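Local coordinates for ubiquitin-conjugating enzyme-like protein (Leishmania mexicana, PDB 6ZM3) that probably acts in the ubiquitin conjugation pathway as an E2 variant (UEV) that helps a partner ubiquitin-conjugating enzyme build ubiquitin chains, at residues L14-T19 with T111-C116. Sequence-based numbering, arbitrary orientation.
Sequences LEELET and TTMELC
Glu16 OE1 receives two hydrogen bonds at the start of helix 113-125. Met113 N donates to Glu16 OE1 over 2.9 Å, with an N-H...O angle of 157°. The amide meets the oxygen on its syn side, 28° out of the carboxylate plane. Water 1 also donates to Glu16 OE1, at 2.6 Å. The same water accepts from Glu114 N at 3.1 Å. One carboxylate oxygen thus serves two consecutive amides, one directly and one through water.

CG of Glu16 stands anti to the carbonyl carbon (chi1 -67°), and the chain then runs extended to the other helix. The Glu16 and Met113 side chains cross at about a right angle. Met113 bends at its last torsion, which brings CE within 3.5 Å of Glu16 OE1. From the Thr112 side, CB also lies 3.5 Å from Glu16 OE1. Thr112 is the N-cap: its OG1 accepts from Leu115 N at 3.2 Å. Thr112 OG1 thus takes the Leu115 amide, while Glu16 takes the Met113 amide directly and the Glu114 amide through water. At the margin, Thr19 CG2 comes only to 4.3 Å from Glu114 OE1.

Glu16 OE2 is held by a salt bridge to Arg12 and a hydrogen bond with Tyr72. The helix N-terminus and the Arg12 salt bridge would both favour the charged form of Glu16. The contact lies at the surface of the UBC fold and joins helix 9-22 to the N-terminus of helix 113-125. Beneath it, Met113 packs on Val32 of strand 30-34 and Trp45 of strand 44-50. Leu17 reaches the same two strands at Leu34 and Trp45.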
# COMPACT_ATOMS: atom_id res chain seq x y z
N LEU B 14 2.72 26.09 -2.63
CA LEU B 14 1.63 26.25 -3.61
C LEU B 14 2.12 26.01 -5.03
O LEU B 14 1.37 25.48 -5.85
CB LEU B 14 1.03 27.66 -3.49
CG LEU B 14 0.08 27.86 -2.32
CD1 LEU B 14 -0.04 29.32 -1.92
CD2 LEU B 14 -1.31 27.29 -2.63
N GLU B 15 3.33 26.48 -5.36
CA GLU B 15 3.89 26.23 -6.69
C GLU B 15 4.01 24.73 -6.94
O GLU B 15 3.65 24.20 -7.99
CB GLU B 15 5.26 26.91 -6.86
CG GLU B 15 5.86 26.72 -8.25
CD GLU B 15 7.04 27.63 -8.53
OE1 GLU B 15 8.01 27.58 -7.76
OE2 GLU B 15 6.97 28.42 -9.48
N GLU B 16 4.61 24.01 -5.99
CA GLU B 16 4.75 22.57 -6.15
C GLU B 16 3.39 21.87 -6.16
O GLU B 16 3.22 20.91 -6.88
CB GLU B 16 5.67 22.04 -5.04
CG GLU B 16 7.09 22.52 -5.19
CD GLU B 16 8.10 21.78 -4.33
OE1 GLU B 16 8.23 20.54 -4.45
OE2 GLU B 16 8.70 22.45 -3.51
N LEU B 17 2.44 22.33 -5.34
CA LEU B 17 1.10 21.74 -5.41
C LEU B 17 0.58 21.82 -6.86
O LEU B 17 0.07 20.84 -7.41
CB LEU B 17 0.21 22.49 -4.42
CG LEU B 17 -1.26 22.06 -4.36
CD1 LEU B 17 -1.40 20.68 -3.71
CD2 LEU B 17 -2.09 23.10 -3.59
N GLU B 18 0.74 23.00 -7.47
CA GLU B 18 0.17 23.23 -8.80
C GLU B 18 0.91 22.42 -9.86
O GLU B 18 0.30 21.96 -10.81
CB GLU B 18 0.22 24.71 -9.18
CG GLU B 18 -0.95 25.49 -8.61
CD GLU B 18 -0.82 27.01 -8.61
OE1 GLU B 18 -0.36 27.57 -9.64
OE2 GLU B 18 -1.17 27.62 -7.56
N THR B 19 2.23 22.27 -9.72
CA THR B 19 2.96 21.43 -10.66
C THR B 19 2.40 20.01 -10.69
O THR B 19 2.23 19.43 -11.75
CB THR B 19 4.46 21.45 -10.33
OG1 THR B 19 4.89 22.79 -10.51
CG2 THR B 19 5.29 20.55 -11.22
N THR B 111 15.63 22.92 -5.81
CA THR B 111 15.36 21.51 -5.96
C THR B 111 13.97 21.25 -5.35
O THR B 111 13.69 21.64 -4.22
CB THR B 111 16.59 20.69 -5.49
OG1 THR B 111 17.50 21.53 -4.78
CG2 THR B 111 17.47 20.22 -6.62
N THR B 112 13.10 20.62 -6.15
CA THR B 112 11.72 20.37 -5.71
C THR B 112 11.60 18.97 -5.12
O THR B 112 12.47 18.12 -5.37
CB THR B 112 10.76 20.49 -6.89
OG1 THR B 112 11.12 19.48 -7.81
CG2 THR B 112 10.88 21.84 -7.58
N MET B 113 10.51 18.71 -4.38
CA MET B 113 10.28 17.37 -3.85
C MET B 113 10.25 16.33 -4.97
O MET B 113 10.79 15.23 -4.80
CB MET B 113 8.99 17.29 -3.02
CG MET B 113 9.08 18.06 -1.74
SD MET B 113 7.52 17.98 -0.85
CE MET B 113 6.71 19.45 -1.47
N GLU B 114 9.65 16.65 -6.12
CA GLU B 114 9.66 15.72 -7.23
C GLU B 114 11.08 15.39 -7.72
O GLU B 114 11.39 14.23 -8.05
CB GLU B 114 8.73 16.22 -8.34
CG GLU B 114 8.70 15.27 -9.51
CD GLU B 114 7.87 15.66 -10.72
OE1 GLU B 114 7.20 16.72 -10.68
OE2 GLU B 114 7.89 14.88 -11.70
N LEU B 115 11.93 16.42 -7.83
CA LEU B 115 13.32 16.18 -8.24
C LEU B 115 14.06 15.34 -7.18
O LEU B 115 14.83 14.46 -7.54
CB LEU B 115 14.00 17.52 -8.56
CG LEU B 115 15.42 17.46 -9.16
CD1 LEU B 115 15.51 16.56 -10.39
CD2 LEU B 115 15.90 18.86 -9.50
N CYS B 116 13.80 15.58 -5.89
CA CYS B 116 14.40 14.76 -4.83
C CYS B 116 14.09 13.29 -5.06
O CYS B 116 15.00 12.44 -5.00
CB CYS B 116 13.96 15.12 -3.41
SG CYS B 116 14.52 16.73 -2.78
O HOH W 1 7.46 18.90 -6.36